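Local coordinates for protein phospho-2-dehydro-3-deoxyheptonate aldolase (Francisella tularensis, PDB 3TQK) that probably catalyses the condensation of phosphoenolpyruvate with D-erythrose 4-phosphate to give DAHP, the first step of chorismate biosynthesis, at residues Ile14-Leu19 against Pro147-Glu152; Ile20-Leu25 against Gly119-Arg124; Tyr69-Lys74 against Thr131-Pro136; His204-Thr209 against Ala216-Lys221. One frame throughout, in Å; residues are numbered along the deposited sequence.

Contact 1 (Ile14-Leu19 against Pro147-Glu152); sequences IPAEVL and PQYFAE
The ring of Tyr149 takes Ala16 on one face and Ile14 O at its edge. Ala16 CB sits over the ring centre, 3.8 Å from the centroid and only 8° off the ring normal, a CH-pi contact. Leu19 CD1 also lies at the edge, near the ring plane, 3.6 Å from Tyr149 CD2. The contact joins the N-terminal arm of a TIM-barrel protein to the loop between barrel strands 137-140 and 156-159. On the arm side, Pro15 is the N-cap residue and helix 16-22 starts at Ala16. The tyrosine therefore lies against the start of that helix.

The CG of Tyr149 is anti to the carbonyl carbon (chi1 -68°), which carries the ring across the first turn and brings the hydroxyl to the loop before it. There Tyr149 OH donates to Ile14 O. The approach is tilted 33° from the carbonyl plane. Besides the ring, Ala16 CB meets the backbone of the other segment, 3.4 Å from Gln148 O. Gln148 CB is 4.0 Å from the same methyl. The amide of Gln148 bonds elsewhere, through NE2 to Thr209 O and through OE1 to Lys211.

Leu120 of helix 116-132 touches both Leu19 and Tyr149. Ile14 N bonds to Asn117 OD1, so the backbone of Ile14 is held at N from helix 116-132 and at O by the tyrosine. The bond from Tyr149 OH to Ile14 O is short, at 2.6 Å.

Contact 2 (Ile20-Leu25 against Gly119-Arg124); sequences IQDIPL and GLRLAR
Ile23, the first residue past helix 16-22, brings its CA to 7.4 Å from the CA of Arg124 on helix 116-132, so side chains bridge the two backbones. Arg124 does most of this. Its CG is anti to the backbone N (chi1 -174°) and the chain runs extended to NE, which lets it reach the carbonyl at the helix end. NE and NH2 of Arg124 both donate to Ile23 O, each at 2.8 Å. The grip is side-on, with the oxygen in the guanidinium plane.

Ile20 CG1 lies over the centre of one face of this guanidinium, 3.7 Å from Arg124 CZ, the two side chains crossing at about a right angle. Ile23 runs past the aliphatic part of Arg124 in the opposite direction. Its other end reaches the helix backbone, with CD1 3.4 Å from Arg121 O.

Nearer the surface, Arg121 bends at chi3 and turns its NH1 to Asp22 OD2 at 2.9 Å. The hydrogen bond within this salt bridge is nearly straight, 169° at the hydrogen. NH1 comes from the anti side, somewhat out of the carboxylate plane, and the two planes are 35° apart.

Arg124 also forms a salt bridge with Glu152 and donates from NH1 to Tyr149 O. Two carbonyls and a carboxylate round the guanidinium probably stabilise its positive charge and hold it against rotation.

Contact 3 (Tyr69-Lys74 against Thr131-Pro136); sequences YATKLK and TNMGLP
Ala70 and Lys74, one turn apart on helix 63-80, face Met133 to Leu135, where the chain leaves helix 116-132 and heads into strand 137-140. This packs one outer helix of the TIM barrel against the turn that ends the next. That turn is a Schellman motif. Gly134 takes the positive phi, 93°, that suits a glycine in this motif.

Met133, present as selenomethionine, has its CG anti to the carbonyl carbon. The chain then bends at chi3 (43°), which turns the CE methyl onto the helix, 3.7 Å from Ala70 CB. Leu135 meets the same alanine beside it. Its CD1 is 3.5 Å from Ala70 CB, a tight pair, and also lies close to Ala70 O. The CD2 branch goes to Leu73 instead, 4.1 Å from Leu73 CD2, with the two leucines crossing at a slant. Leu73 and Ala70 also touch Met88 of strand 84-89, so this part faces the barrel wall.

Lys74 starts with CG anti to the backbone N and bends at chi2 (66°). It then runs on extended past the backbone of Met133, with CE 3.5 Å from Met133 O. Its ammonium group ends at the Schellman turn. The direct bond from Lys74 NZ to Gly134 O is weak. A water makes the better link: it accepts from Lys74 NZ at 3.0 Å and donates to Gly134 O at 2.7 Å.

Contact 4 (His204-Thr209 against Ala216-Lys221); sequences HHFLST and AIFATK
His204 O, Phe206 and Ser208 meet Thr220, Phe218 and Ala216 through backbone hydrogen bonds between antiparallel strands. Phe206 pairs with Phe218 in both directions, the bond from Phe218 N to Phe206 O measuring 2.8 Å. Ser208 and Ala216 form the next hydrogen-bonded pair. At the far end Thr220 N donates to His204 O. The threonine hydroxyl closes this end, accepting from His204 N at 2.9 Å to Thr220 OG1.

One face carries Phe206, Ser208, Ala216 and Phe218. Ser208 CB lies over the Phe218 ring, off its centre and 3.9 Å from the centroid. Phe206 holds its CG between the backbone N and the carbonyl carbon (chi1 78°). This leans the ring toward the partner strand, where CE1 meets Phe218 CB at 3.7 Å and Thr220 CG2 at 3.5 Å. The ring edge faces that methyl.

The other face carries His205, Leu207, Ile217 and Ala219. Ala219 CB makes a CH-pi contact over the His205 ring, 3.8 Å from its centroid. Leu207 CD2 packs on Ile217 CG1.

Further out, Thr220 OG1 also bonds to Ser174, and Thr209 OG1 to Val144 O. The second subunit supplies Lys102 to His204 ND1 and Lys11 to His205 NE2, and its Tyr114 stacks on the His205 ring. The arrangement is a beta hairpin added to the TIM barrel, and its sheet continues across the dimer interface, where residues 217-220 pair antiparallel with a strand of that subunit.

In the fold
Contacts 1 and 2 are neighbours and both hold helix 16-22 at the edge of the barrel. Contacts 1, 2 and 3 are partly buried. Contact 1 depends on one aromatic ring, contact 2 on two arginines. Arg124 ties contact 2 to contact 1, and Gln148 ties contact 1 to contact 4. Contact 3 shares helix 116-132 with contact 2 but lies at its other end, closer to the chain centre, where apolar side chains meet against strand 84-89 and a lysine reaches the turn through a water. Contact 4 is the farthest from that centre, yet it is buried, with the second subunit lying against it. Its chemistry is mainly backbone pairing.

Contact 1 (Ile14-Leu19 against Pro147-Glu152)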
loop_
_atom_site.group_PDB
_atom_site.type_symbol
_atom_site.label_atom_id
_atom_site.label_comp_id
_atom_site.label_asym_id
_atom_site.label_seq_id
_atom_site.Cartn_x
_atom_site.Cartn_y
_atom_site.Cartn_z
ATOM N N ILE A 14 15.198 18.131 0.261
ATOM C CA ILE A 14 14.977 19.379 -0.460
ATOM C C ILE A 14 13.598 19.318 -1.130
ATOM O O ILE A 14 13.318 18.366 -1.863
ATOM C CB ILE A 14 16.054 19.632 -1.548
ATOM C CG1 ILE A 14 17.472 19.510 -0.980
ATOM C CG2 ILE A 14 15.896 21.026 -2.132
ATOM C CD1 ILE A 14 17.764 20.429 0.195
ATOM N N PRO A 15 12.733 20.329 -0.877
ATOM C CA PRO A 15 11.376 20.305 -1.432
ATOM C C PRO A 15 11.349 20.440 -2.938
ATOM O O PRO A 15 12.278 20.990 -3.523
ATOM C CB PRO A 15 10.680 21.488 -0.767
ATOM C CG PRO A 15 11.730 22.316 -0.173
ATOM C CD PRO A 15 12.939 21.468 0.031
ATOM N N ALA A 16 10.286 19.928 -3.547
ATOM C CA ALA A 16 10.145 19.887 -5.004
ATOM C C ALA A 16 10.259 21.268 -5.605
ATOM O O ALA A 16 10.805 21.425 -6.698
ATOM C CB ALA A 16 8.813 19.238 -5.400
ATOM N N GLU A 17 9.735 22.263 -4.895
ATOM C CA GLU A 17 9.869 23.677 -5.276
ATOM C C GLU A 17 11.246 24.006 -5.820
ATOM O O GLU A 17 11.401 24.705 -6.828
ATOM C CB GLU A 17 9.745 24.558 -4.031
ATOM C CG GLU A 17 8.437 25.225 -3.819
ATOM C CD GLU A 17 8.476 26.139 -2.611
ATOM O OE1 GLU A 17 9.439 26.053 -1.802
ATOM O OE2 GLU A 17 7.535 26.943 -2.474
ATOM N N VAL A 18 12.244 23.572 -5.059
ATOM C CA VAL A 18 13.617 23.957 -5.313
ATOM C C VAL A 18 14.089 23.247 -6.576
ATOM O O VAL A 18 14.656 23.874 -7.460
ATOM C CB VAL A 18 14.513 23.639 -4.096
ATOM C CG1 VAL A 18 15.960 23.846 -4.438
ATOM C CG2 VAL A 18 14.102 24.513 -2.892
ATOM N N LEU A 19 13.807 21.953 -6.685
ATOM C CA LEU A 19 14.216 21.207 -7.870
ATOM C C LEU A 19 13.489 21.683 -9.114
ATOM O O LEU A 19 14.042 21.623 -10.205
ATOM C CB LEU A 19 14.007 19.702 -7.697
ATOM C CG LEU A 19 14.650 19.032 -6.482
ATOM C CD1 LEU A 19 14.850 17.513 -6.726
ATOM C CD2 LEU A 19 15.927 19.709 -6.100
ATOM N N PRO A 147 5.956 12.095 -6.106
ATOM C CA PRO A 147 5.309 12.626 -7.308
ATOM C C PRO A 147 5.383 14.128 -7.523
ATOM O O PRO A 147 5.388 14.574 -8.665
ATOM C CB PRO A 147 3.851 12.209 -7.124
ATOM C CG PRO A 147 3.922 11.002 -6.278
ATOM C CD PRO A 147 5.011 11.289 -5.310
ATOM N N GLN A 148 5.435 14.910 -6.449
ATOM C CA GLN A 148 5.536 16.364 -6.563
ATOM C C GLN A 148 6.806 16.796 -7.285
ATOM O O GLN A 148 6.859 17.892 -7.840
ATOM C CB GLN A 148 5.487 17.016 -5.178
ATOM C CG GLN A 148 4.120 16.915 -4.496
ATOM C CD GLN A 148 3.050 17.839 -5.112
ATOM O OE1 GLN A 148 3.228 18.413 -6.204
ATOM N NE2 GLN A 148 1.932 17.987 -4.406
ATOM N N TYR A 149 7.816 15.926 -7.297
ATOM C CA TYR A 149 9.071 16.227 -7.951
ATOM C C TYR A 149 9.054 16.088 -9.469
ATOM O O TYR A 149 9.955 16.606 -10.133
ATOM C CB TYR A 149 10.195 15.362 -7.358
ATOM C CG TYR A 149 10.504 15.725 -5.934
ATOM C CD1 TYR A 149 9.703 15.277 -4.896
ATOM C CD2 TYR A 149 11.579 16.546 -5.627
ATOM C CE1 TYR A 149 9.966 15.623 -3.583
ATOM C CE2 TYR A 149 11.866 16.900 -4.305
ATOM C CZ TYR A 149 11.053 16.439 -3.295
ATOM O OH TYR A 149 11.320 16.774 -1.999
ATOM N N PHE A 150 8.067 15.395 -10.035
ATOM C CA PHE A 150 8.052 15.199 -11.492
ATOM C C PHE A 150 6.719 14.820 -12.158
ATOM O O PHE A 150 6.705 14.483 -13.346
ATOM C CB PHE A 150 9.120 14.160 -11.882
ATOM C CG PHE A 150 9.079 12.892 -11.067
ATOM C CD1 PHE A 150 10.089 12.595 -10.178
ATOM C CD2 PHE A 150 8.037 11.999 -11.193
ATOM C CE1 PHE A 150 10.059 11.430 -9.426
ATOM C CE2 PHE A 150 8.014 10.837 -10.441
ATOM C CZ PHE A 150 9.033 10.564 -9.559
ATOM N N ALA A 151 5.608 14.891 -11.441
ATOM C CA ALA A 151 4.322 14.386 -11.981
ATOM C C ALA A 151 3.840 15.127 -13.238
ATOM O O ALA A 151 3.085 14.563 -14.032
ATOM C CB ALA A 151 3.232 14.425 -10.903
ATOM N N GLU A 152 4.271 16.379 -13.404
ATOM C CA GLU A 152 3.925 17.194 -14.571
ATOM C C GLU A 152 4.785 16.865 -15.804
ATOM O O GLU A 152 4.568 17.429 -16.874
ATOM C CB GLU A 152 3.996 18.707 -14.230
ATOM C CG GLU A 152 5.372 19.427 -14.446
ATOM C CD GLU A 152 6.399 19.211 -13.320
ATOM O OE1 GLU A 152 6.383 18.156 -12.652
ATOM O OE2 GLU A 152 7.240 20.112 -13.110
#

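Contact 2 (Ile20-Leu25 against Gly119-Arg124)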
loop_
_atom_site.group_PDB
_atom_site.type_symbol
_atom_site.label_atom_id
_atom_site.label_comp_id
_atom_site.label_asym_id
_atom_site.label_seq_id
_atom_site.Cartn_x
_atom_site.Cartn_y
_atom_site.Cartn_z
ATOM N N ILE A 20 12.248 22.135 -8.951
ATOM C CA ILE A 20 11.481 22.713 -10.056
ATOM C C ILE A 20 12.083 24.036 -10.522
ATOM O O ILE A 20 12.130 24.296 -11.714
ATOM C CB ILE A 20 9.972 22.864 -9.695
ATOM C CG1 ILE A 20 9.335 21.467 -9.578
ATOM C CG2 ILE A 20 9.211 23.701 -10.766
ATOM C CD1 ILE A 20 7.994 21.419 -8.870
ATOM N N GLN A 21 12.565 24.862 -9.599
ATOM C CA GLN A 21 13.295 26.074 -9.976
ATOM C C GLN A 21 14.600 25.728 -10.678
ATOM O O GLN A 21 14.909 26.291 -11.714
ATOM C CB GLN A 21 13.597 26.966 -8.766
ATOM C CG GLN A 21 12.348 27.620 -8.145
ATOM C CD GLN A 21 12.652 28.930 -7.405
ATOM O OE1 GLN A 21 12.834 29.977 -8.038
ATOM N NE2 GLN A 21 12.692 28.875 -6.063
ATOM N N ASP A 22 15.358 24.806 -10.099
ATOM C CA ASP A 22 16.630 24.358 -10.675
ATOM C C ASP A 22 16.449 23.683 -12.038
ATOM O O ASP A 22 17.277 23.874 -12.934
ATOM C CB ASP A 22 17.343 23.384 -9.720
ATOM C CG ASP A 22 17.897 24.070 -8.468
ATOM O OD1 ASP A 22 17.987 25.314 -8.430
ATOM O OD2 ASP A 22 18.260 23.356 -7.506
ATOM N N ILE A 23 15.372 22.906 -12.185
ATOM C CA ILE A 23 15.151 22.080 -13.372
ATOM C C ILE A 23 13.741 22.382 -13.916
ATOM O O ILE A 23 12.804 21.600 -13.709
ATOM C CB ILE A 23 15.299 20.562 -13.030
ATOM C CG1 ILE A 23 16.649 20.262 -12.365
ATOM C CG2 ILE A 23 15.159 19.699 -14.274
ATOM C CD1 ILE A 23 16.717 18.865 -11.739
ATOM N N PRO A 24 13.580 23.530 -14.590
ATOM C CA PRO A 24 12.248 24.001 -14.929
ATOM C C PRO A 24 11.584 23.178 -16.014
ATOM O O PRO A 24 12.268 22.500 -16.784
ATOM C CB PRO A 24 12.485 25.440 -15.415
ATOM C CG PRO A 24 13.898 25.468 -15.862
ATOM C CD PRO A 24 14.628 24.488 -14.999
ATOM N N LEU A 25 10.255 23.228 -16.040
ATOM C CA LEU A 25 9.465 22.635 -17.120
ATOM C C LEU A 25 9.732 23.409 -18.398
ATOM O O LEU A 25 9.368 24.583 -18.505
ATOM C CB LEU A 25 7.977 22.686 -16.778
ATOM C CG LEU A 25 6.997 22.072 -17.775
ATOM C CD1 LEU A 25 7.279 20.586 -18.048
ATOM C CD2 LEU A 25 5.556 22.268 -17.249
ATOM N N GLY A 119 19.077 11.456 -6.010
ATOM C CA GLY A 119 18.189 10.608 -6.774
ATOM C C GLY A 119 17.044 11.386 -7.368
ATOM O O GLY A 119 16.780 11.291 -8.570
ATOM N N LEU A 120 16.360 12.154 -6.526
ATOM C CA LEU A 120 15.193 12.894 -6.971
ATOM C C LEU A 120 15.601 13.920 -8.001
ATOM O O LEU A 120 14.906 14.108 -8.985
ATOM C CB LEU A 120 14.467 13.576 -5.802
ATOM C CG LEU A 120 13.623 12.647 -4.940
ATOM C CD1 LEU A 120 13.275 13.292 -3.579
ATOM C CD2 LEU A 120 12.377 12.247 -5.708
ATOM N N ARG A 121 16.739 14.555 -7.778
ATOM C CA ARG A 121 17.246 15.575 -8.681
ATOM C C ARG A 121 17.586 15.013 -10.046
ATOM O O ARG A 121 17.179 15.567 -11.066
ATOM C CB ARG A 121 18.479 16.240 -8.079
ATOM C CG ARG A 121 19.003 17.411 -8.882
ATOM C CD ARG A 121 20.234 18.000 -8.203
ATOM N NE ARG A 121 19.879 18.700 -6.974
ATOM C CZ ARG A 121 19.386 19.935 -6.920
ATOM N NH1 ARG A 121 19.163 20.645 -8.025
ATOM N NH2 ARG A 121 19.100 20.470 -5.742
ATOM N N LEU A 122 18.316 13.904 -10.075
ATOM C CA LEU A 122 18.662 13.274 -11.353
ATOM C C LEU A 122 17.440 12.635 -12.051
ATOM O O LEU A 122 17.378 12.584 -13.282
ATOM C CB LEU A 122 19.787 12.263 -11.146
ATOM C CG LEU A 122 21.112 12.858 -10.631
ATOM C CD1 LEU A 122 22.206 11.789 -10.582
ATOM C CD2 LEU A 122 21.586 14.041 -11.480
ATOM N N ALA A 123 16.468 12.175 -11.268
ATOM C CA ALA A 123 15.253 11.580 -11.822
ATOM C C ALA A 123 14.477 12.643 -12.579
ATOM O O ALA A 123 14.086 12.441 -13.736
ATOM C CB ALA A 123 14.385 10.954 -10.717
ATOM N N ARG A 124 14.270 13.785 -11.934
ATOM C CA ARG A 124 13.571 14.878 -12.578
ATOM C C ARG A 124 14.351 15.336 -13.800
ATOM O O ARG A 124 13.754 15.560 -14.852
ATOM C CB ARG A 124 13.370 16.055 -11.636
ATOM C CG ARG A 124 12.508 17.150 -12.254
ATOM C CD ARG A 124 12.419 18.393 -11.400
ATOM N NE ARG A 124 11.864 19.479 -12.194
ATOM C CZ ARG A 124 10.581 19.592 -12.505
ATOM N NH1 ARG A 124 9.689 18.709 -12.059
ATOM N NH2 ARG A 124 10.185 20.595 -13.267
#

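Contact 3 (Tyr69-Lys74 against Thr131-Pro136)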
loop_
_atom_site.group_PDB
_atom_site.type_symbol
_atom_site.label_atom_id
_atom_site.label_comp_id
_atom_site.label_asym_id
_atom_site.label_seq_id
_atom_site.Cartn_x
_atom_site.Cartn_y
_atom_site.Cartn_z
ATOM N N TYR A 69 19.390 5.181 -25.019
ATOM C CA TYR A 69 18.221 4.352 -25.343
ATOM C C TYR A 69 17.106 5.204 -25.947
ATOM O O TYR A 69 16.498 4.829 -26.950
ATOM C CB TYR A 69 17.696 3.628 -24.091
ATOM C CG TYR A 69 16.527 2.698 -24.371
ATOM C CD1 TYR A 69 15.224 3.149 -24.272
ATOM C CD2 TYR A 69 16.735 1.377 -24.741
ATOM C CE1 TYR A 69 14.155 2.315 -24.530
ATOM C CE2 TYR A 69 15.680 0.533 -25.007
ATOM C CZ TYR A 69 14.386 1.008 -24.902
ATOM O OH TYR A 69 13.317 0.186 -25.167
ATOM N N ALA A 70 16.853 6.353 -25.326
ATOM C CA ALA A 70 15.766 7.242 -25.733
ATOM C C ALA A 70 15.959 7.748 -27.144
ATOM O O ALA A 70 14.998 7.844 -27.905
ATOM C CB ALA A 70 15.651 8.404 -24.790
ATOM N N THR A 71 17.199 8.079 -27.484
ATOM C CA THR A 71 17.546 8.512 -28.827
ATOM C C THR A 71 17.144 7.465 -29.865
ATOM O O THR A 71 16.514 7.785 -30.873
ATOM C CB THR A 71 19.057 8.785 -28.940
ATOM O OG1 THR A 71 19.456 9.655 -27.870
ATOM C CG2 THR A 71 19.402 9.406 -30.304
ATOM N N LYS A 72 17.510 6.217 -29.604
ATOM C CA LYS A 72 17.146 5.118 -30.483
ATOM C C LYS A 72 15.630 4.975 -30.566
ATOM O O LYS A 72 15.089 4.786 -31.641
ATOM C CB LYS A 72 17.787 3.802 -30.020
ATOM C CG LYS A 72 19.253 3.630 -30.462
ATOM C CD LYS A 72 19.872 2.325 -29.917
ATOM C CE LYS A 72 20.618 1.540 -31.007
ATOM N NZ LYS A 72 21.672 2.341 -31.696
ATOM N N LEU A 73 14.948 5.077 -29.432
ATOM C CA LEU A 73 13.491 4.963 -29.420
ATOM C C LEU A 73 12.839 6.101 -30.218
ATOM O O LEU A 73 11.965 5.863 -31.041
ATOM C CB LEU A 73 12.965 4.936 -27.979
ATOM C CG LEU A 73 11.522 4.471 -27.792
ATOM C CD1 LEU A 73 11.360 3.004 -28.168
ATOM C CD2 LEU A 73 11.085 4.714 -26.373
ATOM N N LYS A 74 13.287 7.331 -29.991
ATOM C CA LYS A 74 12.712 8.486 -30.666
ATOM C C LYS A 74 12.847 8.328 -32.180
ATOM O O LYS A 74 11.982 8.756 -32.917
ATOM C CB LYS A 74 13.337 9.791 -30.149
ATOM C CG LYS A 74 12.839 11.088 -30.794
ATOM C CD LYS A 74 11.362 11.371 -30.488
ATOM C CE LYS A 74 10.849 12.589 -31.261
ATOM N NZ LYS A 74 9.354 12.661 -31.221
ATOM N N THR A 131 11.475 14.208 -22.170
ATOM C CA THR A 131 10.313 14.921 -22.671
ATOM C C THR A 131 10.719 16.092 -23.554
ATOM O O THR A 131 10.009 16.422 -24.520
ATOM C CB THR A 131 9.435 15.457 -21.542
ATOM O OG1 THR A 131 10.234 16.243 -20.656
ATOM C CG2 THR A 131 8.745 14.303 -20.787
ATOM N N ASN A 132 11.861 16.707 -23.235
ATOM C CA ASN A 132 12.398 17.776 -24.065
ATOM C C ASN A 132 12.857 17.278 -25.437
ATOM O O ASN A 132 12.920 18.050 -26.395
ATOM C CB ASN A 132 13.538 18.500 -23.347
ATOM C CG ASN A 132 13.906 19.794 -24.015
ATOM O OD1 ASN A 132 15.056 20.001 -24.384
ATOM N ND2 ASN A 132 12.916 20.670 -24.204
HETATM N N MSE A 133 13.166 15.988 -25.532
HETATM C CA MSE A 133 13.438 15.354 -26.827
HETATM C C MSE A 133 12.149 15.009 -27.584
HETATM O O MSE A 133 12.206 14.532 -28.715
HETATM C CB MSE A 133 14.237 14.062 -26.641
HETATM C CG MSE A 133 15.670 14.241 -26.174
HETATM SE SE MSE A 133 16.333 12.531 -25.504
HETATM C CE MSE A 133 15.618 11.393 -26.916
ATOM N N GLY A 134 10.999 15.219 -26.945
ATOM C CA GLY A 134 9.706 14.929 -27.559
ATOM C C GLY A 134 9.166 13.538 -27.258
ATOM O O GLY A 134 8.247 13.085 -27.937
ATOM N N LEU A 135 9.736 12.866 -26.249
ATOM C CA LEU A 135 9.327 11.514 -25.863
ATOM C C LEU A 135 8.420 11.563 -24.653
ATOM O O LEU A 135 8.835 12.016 -23.587
ATOM C CB LEU A 135 10.532 10.635 -25.491
ATOM C CG LEU A 135 11.187 9.784 -26.575
ATOM C CD1 LEU A 135 12.518 9.191 -26.044
ATOM C CD2 LEU A 135 10.256 8.687 -27.069
ATOM N N PRO A 136 7.192 11.055 -24.789
ATOM C CA PRO A 136 6.372 10.898 -23.594
ATOM C C PRO A 136 6.972 9.852 -22.674
ATOM O O PRO A 136 7.561 8.872 -23.161
ATOM C CB PRO A 136 5.031 10.394 -24.127
ATOM C CG PRO A 136 5.117 10.418 -25.612
ATOM C CD PRO A 136 6.530 10.561 -26.008
HETATM O O HOH W 1 7.758 10.908 -29.387
#

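Contact 4 (His204-Thr209 against Ala216-Lys221)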
loop_
_atom_site.group_PDB
_atom_site.type_symbol
_atom_site.label_atom_id
_atom_site.label_comp_id
_atom_site.label_asym_id
_atom_site.label_seq_id
_atom_site.Cartn_x
_atom_site.Cartn_y
_atom_site.Cartn_z
ATOM N N HIS A 204 -11.718 12.535 -3.663
ATOM C CA HIS A 204 -11.258 12.088 -2.363
ATOM C C HIS A 204 -10.652 13.277 -1.615
ATOM O O HIS A 204 -10.112 14.205 -2.232
ATOM C CB HIS A 204 -10.181 10.993 -2.532
ATOM C CG HIS A 204 -10.709 9.685 -3.032
ATOM N ND1 HIS A 204 -11.259 8.740 -2.197
ATOM C CD2 HIS A 204 -10.781 9.168 -4.283
ATOM C CE1 HIS A 204 -11.644 7.693 -2.910
ATOM N NE2 HIS A 204 -11.350 7.920 -4.180
ATOM N N HIS A 205 -10.761 13.242 -0.290
ATOM C CA HIS A 205 -9.947 14.069 0.585
ATOM C C HIS A 205 -8.905 13.146 1.212
ATOM O O HIS A 205 -9.253 12.120 1.786
ATOM C CB HIS A 205 -10.804 14.726 1.670
ATOM C CG HIS A 205 -11.573 15.923 1.203
ATOM N ND1 HIS A 205 -12.587 15.843 0.271
ATOM C CD2 HIS A 205 -11.496 17.227 1.563
ATOM C CE1 HIS A 205 -13.094 17.046 0.068
ATOM N NE2 HIS A 205 -12.459 17.903 0.850
ATOM N N PHE A 206 -7.627 13.485 1.075
ATOM C CA PHE A 206 -6.562 12.676 1.676
ATOM C C PHE A 206 -5.336 13.501 2.010
ATOM O O PHE A 206 -5.171 14.600 1.505
ATOM C CB PHE A 206 -6.183 11.517 0.753
ATOM C CG PHE A 206 -5.292 11.897 -0.415
ATOM C CD1 PHE A 206 -5.776 12.633 -1.479
ATOM C CD2 PHE A 206 -3.986 11.453 -0.472
ATOM C CE1 PHE A 206 -4.958 12.945 -2.555
ATOM C CE2 PHE A 206 -3.177 11.747 -1.543
ATOM C CZ PHE A 206 -3.664 12.500 -2.582
ATOM N N LEU A 207 -4.478 12.947 2.863
ATOM C CA LEU A 207 -3.267 13.604 3.281
ATOM C C LEU A 207 -2.139 13.355 2.283
ATOM O O LEU A 207 -1.880 12.203 1.890
ATOM C CB LEU A 207 -2.893 13.122 4.666
ATOM C CG LEU A 207 -3.971 13.391 5.719
ATOM C CD1 LEU A 207 -3.630 12.673 7.024
ATOM C CD2 LEU A 207 -4.167 14.888 5.939
ATOM N N SER A 208 -1.493 14.438 1.854
ATOM C CA SER A 208 -0.406 14.371 0.887
ATOM C C SER A 208 0.571 15.476 1.213
ATOM O O SER A 208 0.560 15.994 2.328
ATOM C CB SER A 208 -0.926 14.519 -0.544
ATOM O OG SER A 208 0.071 14.147 -1.498
ATOM N N THR A 209 1.424 15.827 0.255
ATOM C CA THR A 209 2.449 16.834 0.480
ATOM C C THR A 209 2.472 17.855 -0.658
ATOM O O THR A 209 2.101 17.539 -1.793
ATOM C CB THR A 209 3.873 16.198 0.682
ATOM O OG1 THR A 209 4.288 15.512 -0.510
ATOM C CG2 THR A 209 3.870 15.214 1.869
ATOM N N ALA A 216 -0.357 18.506 3.847
ATOM C CA ALA A 216 -1.589 19.222 3.526
ATOM C C ALA A 216 -2.711 18.244 3.277
ATOM O O ALA A 216 -2.456 17.067 3.008
ATOM C CB ALA A 216 -1.396 20.082 2.279
ATOM N N ILE A 217 -3.952 18.733 3.345
ATOM C CA ILE A 217 -5.113 17.964 2.895
ATOM C C ILE A 217 -5.327 18.266 1.408
ATOM O O ILE A 217 -5.313 19.435 1.006
ATOM C CB ILE A 217 -6.383 18.347 3.687
ATOM C CG1 ILE A 217 -6.246 17.963 5.160
ATOM C CG2 ILE A 217 -7.635 17.702 3.087
ATOM C CD1 ILE A 217 -7.230 18.714 6.074
ATOM N N PHE A 218 -5.507 17.227 0.594
ATOM C CA PHE A 218 -5.789 17.395 -0.830
ATOM C C PHE A 218 -7.225 16.936 -1.136
ATOM O O PHE A 218 -7.592 15.810 -0.811
ATOM C CB PHE A 218 -4.810 16.569 -1.673
ATOM C CG PHE A 218 -3.466 17.228 -1.936
ATOM C CD1 PHE A 218 -2.959 18.228 -1.129
ATOM C CD2 PHE A 218 -2.684 16.779 -2.998
ATOM C CE1 PHE A 218 -1.710 18.807 -1.390
ATOM C CE2 PHE A 218 -1.438 17.335 -3.265
ATOM C CZ PHE A 218 -0.951 18.367 -2.442
ATOM N N ALA A 219 -8.032 17.820 -1.724
ATOM C CA ALA A 219 -9.328 17.462 -2.276
ATOM C C ALA A 219 -9.166 17.231 -3.766
ATOM O O ALA A 219 -8.847 18.163 -4.510
ATOM C CB ALA A 219 -10.382 18.573 -2.018
ATOM N N THR A 220 -9.389 15.995 -4.201
ATOM C CA THR A 220 -9.213 15.638 -5.596
ATOM C C THR A 220 -10.523 15.650 -6.357
ATOM O O THR A 220 -11.602 15.676 -5.764
ATOM C CB THR A 220 -8.570 14.252 -5.755
ATOM O OG1 THR A 220 -9.502 13.233 -5.378
ATOM C CG2 THR A 220 -7.304 14.145 -4.926
ATOM N N LYS A 221 -10.396 15.610 -7.681
ATOM C CA LYS A 221 -11.519 15.621 -8.620
ATOM C C LYS A 221 -11.912 14.237 -9.103
ATOM O O LYS A 221 -13.011 14.050 -9.628
ATOM C CB LYS A 221 -11.154 16.478 -9.842
ATOM C CG LYS A 221 -11.556 17.946 -9.684
ATOM C CD LYS A 221 -10.457 18.934 -10.093
ATOM C CE LYS A 221 -10.430 19.211 -11.586
ATOM N NZ LYS A 221 -9.699 20.496 -11.878
HETATM O O HOH W 2 -12.586 16.096 -3.400
#